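Local coordinates for protein glucanase (Clostridium thermocellum, PDB 5GXX) that probably hydrolyses beta-1,4-glucan chains of cellulose as a family 9 endoglucanase of the cellulosome, at residues Lys284-Thr289 with Ala294-Trp299; Thr307-Ala312 with Ser334-Ala339; Ala387-Pro392 with Asp396-Asn401. The protein carries 1 engineered substitution. All blocks are in the same frame, centred on the assembly; numbering follows the deposited sequence.

How the interactions relate
All three contacts lie on one side of the chain's centre, within the family 9 catalytic region, and they touch one another. Interaction 2 is the plainest core contact: two helices, 301-318 and 322-340, meet through buried apolar groups. Interaction 3 is also buried, but it folds a helix-free loop on itself around a proline and a tyrosine. Interaction 1 is partly buried and closes the loop ahead of helix 301-318 with a backbone bond, a water and an alanine packed over a tyrosine face. Helix 322-340 links all three: its residues touch the loops of interactions 1 and 3, whose loops in turn hydrogen-bond to each other.

Interaction 1. Residues Lys284-Thr289 with Ala294-Trp299; sequences KRVAYT and AHLDTW
Val286 meets Ala294 and Leu296 through its two methyls. With CG1 set between its backbone N and carbonyl carbon (chi1 68°), that methyl lies 3.9 Å from Ala294 CB, while CG2 is 4.0 Å from Leu296 CD1, the two side chains crossing at about a right angle. Ala287 supplies the backbone link: its O accepts from His295 N at 2.8 Å, a nearly straight bond (176° at the hydrogen) whose donor is tilted from the carbonyl plane. A water extends this link, accepting from Ala287 N and donating to His295 O. Tyr288 pairs with Ala294 in a single beta bridge, which with the Ala287 bond draws together the two limbs of one loop of the family 9 catalytic region. One face of its ring also covers Ala294: Ala294 CA stands 3.9 Å from the Tyr288 ring centroid, a CH-pi contact, and Ala294 CB reaches Tyr288 CZ at 3.8 Å. Tyr288 OH is hydrogen-bonded to Trp276 O. Thr289 turns its methyl to the imidazole, CG2 lying 3.7 Å from His295 CD2; its OG1 bonds to Asp396 OD1, and His295 NE2 to Pro392 O. The loop runs between helices 263-276 and 301-318. Val286, Ala294 and Leu296 rest on Trp275 or Trp276 of helix 263-276, Leu296 also touches Tyr304 of helix 301-318, and Tyr288 packs on Phe331 of helix 322-340.

Interaction 2. Residues Thr307-Ala312 with Ser334-Ala339; sequences TEAFLA and SQIDYA
A small helix-to-helix contact in the buried core of the family 9 catalytic domain, an (alpha/alpha)6 barrel, joins Ala309 of helix 301-318 to Gln335 and Ile336 of helix 322-340, two helices that are consecutive in the chain. Ala309 points its CB toward helix 322-340, and this one methyl makes the whole contact from its side. It lies 3.8 Å from Ile336 CD1, with CG1 of the same side chain close behind, and 4.3 Å from Gln335 CB. The backbones come near here, Ala309 CA and Gln335 CA being 6.4 Å apart, a spacing that suits the short alanine side chain. Ile336 has CG1 anti to its carbonyl carbon (chi1 -59°), which brings CG1 to Ala309; chi2 of -52° then carries CD1 against the same methyl. Ile336 also packs on Phe418, Ala421, Leu422 and Leu425 of helix 412-429. Gln335 offers Ala309 its aliphatic root, while its carboxamide leads away. NE2 donates to Ser334 OG at 3.0 Å, close to the amide plane, and is also bonded to Gly292 O; OE1 accepts from Ala294 N. The amide is thus taken up by its own helix and the neighbouring loop, which should limit its rotation. Between the two segments the contact is apolar, consistent with close packing and burial of hydrocarbon holding them here; Ala332 and Phe331 extend the packing.

Interaction 3. Residues Ala387-Pro392 with Asp396-Asn401; sequences ALVGGP and DSYEDN
A long loop of the (alpha/alpha)6 barrel, between helices 364-367 and 412-429, doubles back on itself here, laying Pro392 against Asp396, Ser397 and Tyr398 after a short turn. Two backbone carbonyls face the proline: Ser397 O lies 3.2 Å from Pro392 CA, and Asp396 O lies 3.6 Å from Pro392 CB. These are close polar-to-carbon contacts, and Ser397 O has a true donor in Lys407 NZ. Asp396 takes a positive phi (72°), which helps the chain turn; its CB points away from 387-392, and the carboxylate bonds with Tyr338 OH and Gly291 N. Tyr398 packs its side chain against the 389-392 limb of the loop. With CG anti to the backbone N (chi1 171°) and beside the carbonyl carbon, the ring reaches from Pro392 toward Val389, and Tyr398 CB is 4.1 Å from Pro392 CB. At the far end Val389 CG2 approaches the ring obliquely, 4.4 Å from Tyr398 CE1, a loose contact. The hydroxyl is bonded to Asn408 OD1, in the part of the chain ahead of helix 412-429, probably close to where family 9 enzymes usually carry the catalytic acid, so the tyrosine may tie this loop to that region. Gly391, just before Pro392, has backbone angles suited to glycine (phi 114°), and its backbone is hydrogen-bonded to that of Lys407. Its carbonyl comes to the ring at the edge, near the ring plane, with Gly391 O 4.0 Å from Tyr398 CD1.

Interaction 1. Residues Lys284-Thr289 with Ala294-Trp299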
ATOM      1  N   LYS A 284     -20.309  18.484 -55.051  1.00  8.70           N
ATOM      2  CA  LYS A 284     -19.450  18.240 -53.894  1.00  9.02           C
ATOM      3  C   LYS A 284     -19.966  19.078 -52.729  1.00  9.78           C
ATOM      4  O   LYS A 284     -20.406  20.204 -52.928  1.00 11.42           O
ATOM      5  CB  LYS A 284     -18.002  18.625 -54.189  1.00 12.40           C
ATOM      6  CG  LYS A 284     -17.408  17.836 -55.361  1.00 12.11           C
ATOM      7  CD  LYS A 284     -17.431  16.334 -55.054  1.00 16.56           C
ATOM      8  CE  LYS A 284     -16.672  15.452 -56.055  1.00 18.76           C
ATOM      9  NZ  LYS A 284     -16.614  14.053 -55.494  1.00 20.48           N
ATOM     10  N   ARG A 285     -19.937  18.535 -51.516  1.00  9.73           N
ATOM     11  CA  ARG A 285     -20.528  19.248 -50.393  1.00 10.52           C
ATOM     12  C   ARG A 285     -20.034  18.628 -49.099  1.00 10.42           C
ATOM     13  O   ARG A 285     -19.780  17.424 -49.052  1.00 11.24           O
ATOM     14  CB  ARG A 285     -22.059  19.135 -50.432  1.00 11.11           C
ATOM     15  CG  ARG A 285     -22.746  20.010 -49.371  1.00 10.51           C
ATOM     16  CD  ARG A 285     -24.252  19.785 -49.457  1.00  9.94           C
ATOM     17  NE  ARG A 285     -24.649  18.477 -48.952  1.00  9.64           N
ATOM     18  CZ  ARG A 285     -25.909  18.122 -48.702  1.00 11.02           C
ATOM     19  NH1 ARG A 285     -26.908  18.943 -49.026  1.00 10.73           N
ATOM     20  NH2 ARG A 285     -26.176  16.935 -48.150  1.00 10.52           N
ATOM     21  N   VAL A 286     -19.850  19.468 -48.090  1.00  9.98           N
ATOM     22  CA  VAL A 286     -19.636  19.004 -46.725  1.00 10.20           C
ATOM     23  C   VAL A 286     -20.766  18.052 -46.288  1.00 10.60           C
ATOM     24  O   VAL A 286     -21.917  18.158 -46.730  1.00  9.39           O
ATOM     25  CB  VAL A 286     -19.526  20.207 -45.775  1.00 10.63           C
ATOM     26  CG1 VAL A 286     -20.851  20.939 -45.661  1.00  9.80           C
ATOM     27  CG2 VAL A 286     -18.990  19.809 -44.402  1.00 12.46           C
ATOM     28  N   ALA A 287     -20.458  17.075 -45.442  1.00 10.49           N
ATOM     29  CA  ALA A 287     -21.524  16.241 -44.894  1.00 10.97           C
ATOM     30  C   ALA A 287     -22.475  17.117 -44.094  1.00 11.23           C
ATOM     31  O   ALA A 287     -22.073  18.071 -43.432  1.00 10.47           O
ATOM     32  CB  ALA A 287     -20.968  15.149 -43.975  1.00 11.80           C
ATOM     33  N   TYR A 288     -23.753  16.762 -44.163  1.00 10.37           N
ATOM     34  CA  TYR A 288     -24.760  17.424 -43.349  1.00  9.92           C
ATOM     35  C   TYR A 288     -25.465  16.398 -42.477  1.00 10.59           C
ATOM     36  O   TYR A 288     -25.816  15.303 -42.929  1.00 10.08           O
ATOM     37  CB  TYR A 288     -25.824  18.091 -44.224  1.00 10.61           C
ATOM     38  CG  TYR A 288     -25.583  19.553 -44.470  1.00  8.59           C
ATOM     39  CD1 TYR A 288     -24.758  19.997 -45.504  1.00  9.27           C
ATOM     40  CD2 TYR A 288     -26.152  20.491 -43.617  1.00  8.75           C
ATOM     41  CE1 TYR A 288     -24.549  21.357 -45.712  1.00  8.20           C
ATOM     42  CE2 TYR A 288     -25.922  21.843 -43.799  1.00  7.79           C
ATOM     43  CZ  TYR A 288     -25.140  22.278 -44.854  1.00  8.37           C
ATOM     44  OH  TYR A 288     -24.938  23.637 -44.989  1.00 10.94           O
ATOM     45  N   THR A 289     -25.701  16.746 -41.222  1.00  9.10           N
ATOM     46  CA  THR A 289     -26.645  15.917 -40.448  1.00  9.30           C
ATOM     47  C   THR A 289     -28.072  16.090 -40.986  1.00 10.52           C
ATOM     48  O   THR A 289     -28.396  17.116 -41.597  1.00 11.13           O
ATOM     49  CB  THR A 289     -26.659  16.243 -38.936  1.00 10.10           C
ATOM     50  OG1 THR A 289     -27.337  17.493 -38.733  1.00 10.22           O
ATOM     51  CG2 THR A 289     -25.252  16.352 -38.384  1.00  9.48           C
ATOM     52  N   ALA A 294     -23.986  21.404 -40.719  1.00  9.57           N
ATOM     53  CA  ALA A 294     -22.861  21.081 -41.610  1.00  8.66           C
ATOM     54  C   ALA A 294     -21.835  20.443 -40.689  1.00  8.52           C
ATOM     55  O   ALA A 294     -21.446  21.063 -39.692  1.00 10.08           O
ATOM     56  CB  ALA A 294     -22.328  22.351 -42.330  1.00 10.01           C
ATOM     57  N   HIS A 295     -21.437  19.208 -40.993  1.00  8.96           N
ATOM     58  CA  HIS A 295     -20.672  18.374 -40.062  1.00 10.24           C
ATOM     59  C   HIS A 295     -19.330  17.962 -40.686  1.00  9.87           C
ATOM     60  O   HIS A 295     -19.229  17.003 -41.477  1.00 11.52           O
ATOM     61  CB  HIS A 295     -21.510  17.146 -39.675  1.00 10.21           C
ATOM     62  CG  HIS A 295     -21.141  16.531 -38.357  1.00 10.14           C
ATOM     63  ND1 HIS A 295     -19.996  15.779 -38.187  1.00 14.26           N
ATOM     64  CD2 HIS A 295     -21.788  16.522 -37.166  1.00 10.82           C
ATOM     65  CE1 HIS A 295     -19.947  15.354 -36.938  1.00 11.05           C
ATOM     66  NE2 HIS A 295     -21.012  15.802 -36.291  1.00 10.31           N
ATOM     67  N   LEU A 296     -18.296  18.732 -40.372  1.00 10.85           N
ATOM     68  CA  LEU A 296     -17.042  18.580 -41.100  1.00 11.05           C
ATOM     69  C   LEU A 296     -16.223  17.369 -40.686  1.00 13.16           C
ATOM     70  O   LEU A 296     -15.590  16.742 -41.546  1.00 14.20           O
ATOM     71  CB  LEU A 296     -16.187  19.859 -41.030  1.00 10.91           C
ATOM     72  CG  LEU A 296     -14.841  19.860 -41.779  1.00 10.41           C
ATOM     73  CD1 LEU A 296     -15.140  19.866 -43.280  1.00 10.41           C
ATOM     74  CD2 LEU A 296     -14.029  21.060 -41.322  1.00 11.58           C
ATOM     75  N   ASP A 297     -16.236  17.066 -39.389  1.00 12.20           N
ATOM     76  CA  ASP A 297     -15.356  16.043 -38.853  1.00 14.34           C
ATOM     77  C   ASP A 297     -15.935  15.602 -37.526  1.00 15.54           C
ATOM     78  O   ASP A 297     -16.800  16.274 -36.976  1.00 13.92           O
ATOM     79  CB  ASP A 297     -13.961  16.652 -38.658  1.00 15.28           C
ATOM     80  CG  ASP A 297     -12.848  15.610 -38.524  1.00 19.18           C
ATOM     81  OD1 ASP A 297     -12.900  14.532 -39.146  1.00 24.45           O
ATOM     82  OD2 ASP A 297     -11.892  15.866 -37.772  1.00 29.33           O
ATOM     83  N   THR A 298     -15.409  14.496 -37.007  1.00 16.32           N
ATOM     84  CA  THR A 298     -15.794  13.949 -35.708  1.00 16.90           C
ATOM     85  C   THR A 298     -15.556  14.954 -34.579  1.00 14.88           C
ATOM     86  O   THR A 298     -16.377  15.039 -33.670  1.00 16.55           O
ATOM     87  CB  THR A 298     -14.933  12.695 -35.441  1.00 16.69           C
ATOM     88  OG1 THR A 298     -15.185  11.745 -36.482  1.00 21.88           O
ATOM     89  CG2 THR A 298     -15.215  12.064 -34.094  1.00 19.91           C
ATOM     90  N   TRP A 299     -14.476  15.725 -34.668  1.00 14.25           N
ATOM     91  CA  TRP A 299     -14.040  16.614 -33.591  1.00 13.95           C
ATOM     92  C   TRP A 299     -14.505  18.039 -33.844  1.00 12.73           C
ATOM     93  O   TRP A 299     -14.257  18.606 -34.908  1.00 13.75           O
ATOM     94  CB  TRP A 299     -12.516  16.540 -33.426  1.00 15.28           C
ATOM     95  CG  TRP A 299     -12.071  15.123 -33.190  1.00 21.11           C
ATOM     96  CD1 TRP A 299     -12.012  14.466 -31.998  1.00 26.66           C
ATOM     97  CD2 TRP A 299     -11.666  14.178 -34.188  1.00 26.28           C
ATOM     98  NE1 TRP A 299     -11.588  13.168 -32.190  1.00 25.26           N
ATOM     99  CE2 TRP A 299     -11.375  12.965 -33.527  1.00 27.47           C
ATOM    100  CE3 TRP A 299     -11.533  14.237 -35.582  1.00 29.02           C
ATOM    101  CZ2 TRP A 299     -10.945  11.822 -34.211  1.00 30.64           C
ATOM    102  CZ3 TRP A 299     -11.097  13.098 -36.268  1.00 30.64           C
ATOM    103  CH2 TRP A 299     -10.805  11.908 -35.576  1.00 33.17           C
TER
HETATM  104  O   HOH W   1     -17.840  16.281 -44.293  1.00 23.92           O

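Interaction 2. Residues Thr307-Ala312 with Ser334-Ala339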
ATOM      1  N   THR A 307     -17.889  28.826 -37.202  1.00  9.81           N
ATOM      2  CA  THR A 307     -16.812  29.661 -37.758  1.00 11.83           C
ATOM      3  C   THR A 307     -17.132  29.985 -39.214  1.00 10.94           C
ATOM      4  O   THR A 307     -17.024  31.145 -39.654  1.00 10.90           O
ATOM      5  CB  THR A 307     -15.429  28.970 -37.634  1.00 10.60           C
ATOM      6  OG1 THR A 307     -15.152  28.739 -36.243  1.00 12.65           O
ATOM      7  CG2 THR A 307     -14.330  29.861 -38.250  1.00 11.98           C
ATOM      8  N   GLU A 308     -17.585  28.971 -39.950  1.00 10.38           N
ATOM      9  CA  GLU A 308     -17.985  29.183 -41.352  1.00 10.65           C
ATOM     10  C   GLU A 308     -19.182  30.117 -41.414  1.00 10.31           C
ATOM     11  O   GLU A 308     -19.274  30.907 -42.360  1.00 12.00           O
ATOM     12  CB  GLU A 308     -18.262  27.856 -42.059  1.00 10.49           C
ATOM     13  CG  GLU A 308     -16.980  27.057 -42.272  1.00 12.01           C
ATOM     14  CD  GLU A 308     -16.033  27.766 -43.226  1.00 12.48           C
ATOM     15  OE1 GLU A 308     -16.514  28.383 -44.210  1.00 13.02           O
ATOM     16  OE2 GLU A 308     -14.792  27.743 -43.035  1.00 14.12           O
ATOM     17  N   ALA A 309     -20.078  30.055 -40.423  1.00 11.54           N
ATOM     18  CA  ALA A 309     -21.179  31.023 -40.360  1.00 10.66           C
ATOM     19  C   ALA A 309     -20.637  32.455 -40.319  1.00 11.32           C
ATOM     20  O   ALA A 309     -21.108  33.313 -41.067  1.00 11.90           O
ATOM     21  CB  ALA A 309     -22.141  30.742 -39.188  1.00 11.84           C
ATOM     22  N   PHE A 310     -19.613  32.703 -39.503  1.00 10.96           N
ATOM     23  CA  PHE A 310     -18.999  34.035 -39.477  1.00 10.85           C
ATOM     24  C   PHE A 310     -18.430  34.435 -40.822  1.00 11.94           C
ATOM     25  O   PHE A 310     -18.713  35.536 -41.291  1.00 11.73           O
ATOM     26  CB  PHE A 310     -17.942  34.100 -38.375  1.00 10.91           C
ATOM     27  CG  PHE A 310     -17.293  35.455 -38.219  1.00 12.00           C
ATOM     28  CD1 PHE A 310     -18.073  36.600 -38.083  1.00 12.17           C
ATOM     29  CD2 PHE A 310     -15.913  35.576 -38.193  1.00 18.72           C
ATOM     30  CE1 PHE A 310     -17.494  37.846 -37.920  1.00 12.77           C
ATOM     31  CE2 PHE A 310     -15.315  36.829 -38.038  1.00 19.22           C
ATOM     32  CZ  PHE A 310     -16.106  37.967 -37.897  1.00 14.32           C
ATOM     33  N   LEU A 311     -17.657  33.560 -41.455  1.00 13.13           N
ATOM     34  CA  LEU A 311     -17.109  33.889 -42.771  1.00 12.26           C
ATOM     35  C   LEU A 311     -18.194  34.174 -43.802  1.00 13.11           C
ATOM     36  O   LEU A 311     -18.056  35.097 -44.615  1.00 13.56           O
ATOM     37  CB  LEU A 311     -16.247  32.748 -43.293  1.00 12.87           C
ATOM     38  CG  LEU A 311     -14.749  32.826 -42.985  1.00 13.53           C
ATOM     39  CD1 LEU A 311     -14.463  32.800 -41.488  1.00 14.81           C
ATOM     40  CD2 LEU A 311     -13.982  31.715 -43.690  1.00 14.59           C
ATOM     41  N   ALA A 312     -19.269  33.380 -43.754  1.00 11.31           N
ATOM     42  CA  ALA A 312     -20.393  33.543 -44.674  1.00 12.18           C
ATOM     43  C   ALA A 312     -21.112  34.874 -44.465  1.00 12.08           C
ATOM     44  O   ALA A 312     -21.441  35.542 -45.451  1.00 13.39           O
ATOM     45  CB  ALA A 312     -21.355  32.355 -44.566  1.00  9.20           C
ATOM     46  N   SER A 334     -28.519  29.496 -40.157  1.00 11.09           N
ATOM     47  CA  SER A 334     -28.974  28.144 -39.868  1.00 12.14           C
ATOM     48  C   SER A 334     -27.997  27.403 -38.961  1.00 11.43           C
ATOM     49  O   SER A 334     -28.397  26.591 -38.128  1.00 12.35           O
ATOM     50  CB  SER A 334     -29.241  27.343 -41.150  1.00 12.87           C
ATOM     51  OG  SER A 334     -28.046  26.887 -41.743  1.00 15.73           O
ATOM     52  N   GLN A 335     -26.705  27.682 -39.138  1.00 11.31           N
ATOM     53  CA  GLN A 335     -25.722  26.985 -38.304  1.00 10.24           C
ATOM     54  C   GLN A 335     -25.671  27.528 -36.881  1.00 10.23           C
ATOM     55  O   GLN A 335     -25.580  26.765 -35.919  1.00 10.89           O
ATOM     56  CB  GLN A 335     -24.321  27.040 -38.923  1.00  9.13           C
ATOM     57  CG  GLN A 335     -24.281  26.432 -40.325  1.00  8.65           C
ATOM     58  CD  GLN A 335     -24.806  25.012 -40.366  1.00 11.03           C
ATOM     59  OE1 GLN A 335     -24.168  24.089 -39.857  1.00 11.35           O
ATOM     60  NE2 GLN A 335     -25.958  24.829 -40.990  1.00 11.06           N
ATOM     61  N   ILE A 336     -25.741  28.846 -36.742  1.00 11.10           N
ATOM     62  CA  ILE A 336     -25.809  29.412 -35.406  1.00 10.46           C
ATOM     63  C   ILE A 336     -27.076  28.943 -34.684  1.00 10.41           C
ATOM     64  O   ILE A 336     -27.028  28.544 -33.522  1.00 11.31           O
ATOM     65  CB  ILE A 336     -25.721  30.964 -35.440  1.00 11.82           C
ATOM     66  CG1 ILE A 336     -24.416  31.445 -36.106  1.00 12.00           C
ATOM     67  CG2 ILE A 336     -25.930  31.532 -34.023  1.00 11.59           C
ATOM     68  CD1 ILE A 336     -23.138  30.835 -35.529  1.00 15.10           C
ATOM     69  N   ASP A 337     -28.204  28.973 -35.402  1.00 10.86           N
ATOM     70  CA  ASP A 337     -29.468  28.594 -34.752  1.00 11.72           C
ATOM     71  C   ASP A 337     -29.460  27.131 -34.338  1.00 11.03           C
ATOM     72  O   ASP A 337     -29.990  26.783 -33.284  1.00 11.44           O
ATOM     73  CB  ASP A 337     -30.704  28.911 -35.612  1.00 11.46           C
ATOM     74  CG  ASP A 337     -30.962  30.413 -35.743  1.00 13.03           C
ATOM     75  OD1 ASP A 337     -30.322  31.212 -35.027  1.00 14.18           O
ATOM     76  OD2 ASP A 337     -31.802  30.773 -36.607  1.00 15.67           O
ATOM     77  N   TYR A 338     -28.816  26.273 -35.134  1.00 10.78           N
ATOM     78  CA  TYR A 338     -28.666  24.876 -34.730  1.00 10.32           C
ATOM     79  C   TYR A 338     -27.951  24.786 -33.388  1.00 10.60           C
ATOM     80  O   TYR A 338     -28.405  24.110 -32.472  1.00 11.42           O
ATOM     81  CB  TYR A 338     -27.919  24.056 -35.793  1.00 11.14           C
ATOM     82  CG  TYR A 338     -27.865  22.573 -35.495  1.00  8.49           C
ATOM     83  CD1 TYR A 338     -27.108  22.087 -34.438  1.00 10.58           C
ATOM     84  CD2 TYR A 338     -28.611  21.659 -36.231  1.00 10.84           C
ATOM     85  CE1 TYR A 338     -27.054  20.730 -34.139  1.00 11.91           C
ATOM     86  CE2 TYR A 338     -28.559  20.301 -35.945  1.00  9.52           C
ATOM     87  CZ  TYR A 338     -27.750  19.840 -34.919  1.00  9.61           C
ATOM     88  OH  TYR A 338     -27.700  18.509 -34.557  1.00 10.37           O
ATOM     89  N   ALA A 339     -26.845  25.513 -33.251  1.00 10.88           N
ATOM     90  CA  ALA A 339     -26.091  25.517 -31.989  1.00 10.32           C
ATOM     91  C   ALA A 339     -26.890  26.011 -30.781  1.00 11.54           C
ATOM     92  O   ALA A 339     -26.649  25.588 -29.644  1.00 11.55           O
ATOM     93  CB  ALA A 339     -24.831  26.358 -32.169  1.00 10.19           C
TER

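Interaction 3. Residues Ala387-Pro392 with Asp396-Asn401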
ATOM      1  N   ALA A 387     -19.899  28.420 -23.083  1.00 11.29           N
ATOM      2  CA  ALA A 387     -19.059  27.466 -23.796  1.00 10.25           C
ATOM      3  C   ALA A 387     -19.840  26.704 -24.856  1.00 10.79           C
ATOM      4  O   ALA A 387     -20.801  26.011 -24.521  1.00 11.97           O
ATOM      5  CB  ALA A 387     -18.421  26.484 -22.808  1.00 10.82           C
ATOM      6  N   LEU A 388     -19.397  26.834 -26.108  1.00  9.15           N
ATOM      7  CA  LEU A 388     -19.927  26.010 -27.208  1.00 10.25           C
ATOM      8  C   LEU A 388     -19.278  24.633 -27.129  1.00 10.47           C
ATOM      9  O   LEU A 388     -18.057  24.537 -27.259  1.00 11.28           O
ATOM     10  CB  LEU A 388     -19.655  26.654 -28.566  1.00 11.25           C
ATOM     11  CG  LEU A 388     -20.184  25.909 -29.802  1.00  9.86           C
ATOM     12  CD1 LEU A 388     -21.718  25.925 -29.849  1.00 10.97           C
ATOM     13  CD2 LEU A 388     -19.646  26.605 -31.026  1.00 11.94           C
ATOM     14  N   VAL A 389     -20.071  23.585 -26.918  1.00  9.69           N
ATOM     15  CA  VAL A 389     -19.486  22.234 -26.888  1.00 10.69           C
ATOM     16  C   VAL A 389     -19.131  21.697 -28.289  1.00  8.41           C
ATOM     17  O   VAL A 389     -19.541  22.240 -29.309  1.00  9.26           O
ATOM     18  CB  VAL A 389     -20.325  21.233 -26.044  1.00 11.02           C
ATOM     19  CG1 VAL A 389     -20.532  21.737 -24.621  1.00 10.69           C
ATOM     20  CG2 VAL A 389     -21.677  20.953 -26.691  1.00 11.68           C
ATOM     21  N   GLY A 390     -18.392  20.594 -28.316  1.00 10.88           N
ATOM     22  CA  GLY A 390     -18.080  19.931 -29.578  1.00  8.99           C
ATOM     23  C   GLY A 390     -19.327  19.669 -30.413  1.00  9.64           C
ATOM     24  O   GLY A 390     -19.383  20.017 -31.593  1.00 11.79           O
ATOM     25  N   GLY A 391     -20.329  19.048 -29.798  1.00 10.17           N
ATOM     26  CA  GLY A 391     -21.613  18.937 -30.455  1.00 10.93           C
ATOM     27  C   GLY A 391     -21.961  17.506 -30.798  1.00 10.87           C
ATOM     28  O   GLY A 391     -21.249  16.580 -30.417  1.00 12.59           O
ATOM     29  N   PRO A 392     -23.002  17.331 -31.602  1.00 11.08           N
ATOM     30  CA  PRO A 392     -23.521  15.995 -31.861  1.00 10.89           C
ATOM     31  C   PRO A 392     -22.717  15.265 -32.928  1.00 10.65           C
ATOM     32  O   PRO A 392     -21.866  15.858 -33.591  1.00 11.97           O
ATOM     33  CB  PRO A 392     -24.944  16.288 -32.353  1.00 10.68           C
ATOM     34  CG  PRO A 392     -24.765  17.609 -33.082  1.00 10.27           C
ATOM     35  CD  PRO A 392     -23.777  18.396 -32.263  1.00 10.79           C
ATOM     36  N   ASP A 396     -26.846  13.493 -35.676  1.00 11.27           N
ATOM     37  CA  ASP A 396     -27.439  14.400 -34.670  1.00 12.09           C
ATOM     38  C   ASP A 396     -27.462  13.816 -33.254  1.00 12.85           C
ATOM     39  O   ASP A 396     -28.044  14.434 -32.363  1.00 13.39           O
ATOM     40  CB  ASP A 396     -28.862  14.873 -35.055  1.00 11.60           C
ATOM     41  CG  ASP A 396     -28.894  15.671 -36.357  1.00 12.27           C
ATOM     42  OD1 ASP A 396     -28.422  16.821 -36.391  1.00 13.57           O
ATOM     43  OD2 ASP A 396     -29.375  15.164 -37.387  1.00  9.45           O
ATOM     44  N   SER A 397     -26.826  12.670 -33.025  1.00 11.78           N
ATOM     45  CA  SER A 397     -26.893  12.064 -31.699  1.00 13.14           C
ATOM     46  C   SER A 397     -25.951  12.751 -30.721  1.00 13.05           C
ATOM     47  O   SER A 397     -24.873  13.237 -31.058  1.00 12.07           O
ATOM     48  CB  SER A 397     -26.640  10.552 -31.751  1.00 14.89           C
ATOM     49  OG  SER A 397     -25.285  10.293 -32.043  1.00 15.53           O
ATOM     50  N   TYR A 398     -26.352  12.738 -29.459  1.00 13.05           N
ATOM     51  CA  TYR A 398     -25.614  13.418 -28.408  1.00 13.19           C
ATOM     52  C   TYR A 398     -26.143  12.992 -27.044  1.00 13.90           C
ATOM     53  O   TYR A 398     -27.355  12.808 -26.867  1.00 16.38           O
ATOM     54  CB  TYR A 398     -25.728  14.944 -28.609  1.00 13.65           C
ATOM     55  CG  TYR A 398     -25.192  15.772 -27.464  1.00 11.47           C
ATOM     56  CD1 TYR A 398     -23.852  16.119 -27.406  1.00 11.73           C
ATOM     57  CD2 TYR A 398     -26.018  16.133 -26.402  1.00 13.81           C
ATOM     58  CE1 TYR A 398     -23.346  16.870 -26.333  1.00 14.04           C
ATOM     59  CE2 TYR A 398     -25.530  16.847 -25.326  1.00 12.94           C
ATOM     60  CZ  TYR A 398     -24.196  17.215 -25.296  1.00 10.98           C
ATOM     61  OH  TYR A 398     -23.720  17.948 -24.230  1.00 13.57           O
ATOM     62  N   GLU A 399     -25.206  12.855 -26.106  1.00 14.33           N
ATOM     63  CA  GLU A 399     -25.546  12.749 -24.683  1.00 15.68           C
ATOM     64  C   GLU A 399     -24.557  13.601 -23.907  1.00 14.66           C
ATOM     65  O   GLU A 399     -23.351  13.612 -24.196  1.00 14.84           O
ATOM     66  CB  GLU A 399     -25.472  11.299 -24.190  1.00 16.92           C
ATOM     67  CG  GLU A 399     -26.477  10.328 -24.800  1.00 23.84           C
ATOM     68  CD  GLU A 399     -27.927  10.573 -24.403  1.00 33.93           C
ATOM     69  OE1 GLU A 399     -28.193  11.274 -23.400  1.00 37.70           O
ATOM     70  OE2 GLU A 399     -28.816  10.038 -25.101  1.00 36.95           O
ATOM     71  N   ASP A 400     -25.098  14.293 -22.908  1.00 14.58           N
ATOM     72  CA  ASP A 400     -24.353  15.180 -22.030  1.00 15.74           C
ATOM     73  C   ASP A 400     -23.627  14.344 -20.979  1.00 16.18           C
ATOM     74  O   ASP A 400     -24.228  13.944 -19.976  1.00 20.07           O
ATOM     75  CB  ASP A 400     -25.370  16.125 -21.378  1.00 14.24           C
ATOM     76  CG  ASP A 400     -24.745  17.169 -20.482  1.00 17.27           C
ATOM     77  OD1 ASP A 400     -23.535  17.441 -20.630  1.00 17.10           O
ATOM     78  OD2 ASP A 400     -25.505  17.700 -19.632  1.00 14.53           O
ATOM     79  N   ASN A 401     -22.352  14.060 -21.225  1.00 15.90           N
ATOM     80  CA  ASN A 401     -21.598  13.108 -20.423  1.00 15.73           C
ATOM     81  C   ASN A 401     -20.181  13.668 -20.293  1.00 15.61           C
ATOM     82  O   ASN A 401     -19.537  13.994 -21.300  1.00 14.07           O
ATOM     83  CB  ASN A 401     -21.638  11.764 -21.163  1.00 16.13           C
ATOM     84  CG  ASN A 401     -20.772  10.693 -20.534  1.00 20.00           C
ATOM     85  OD1 ASN A 401     -20.135  10.897 -19.499  1.00 19.90           O
ATOM     86  ND2 ASN A 401     -20.742   9.526 -21.178  1.00 25.58           N
TER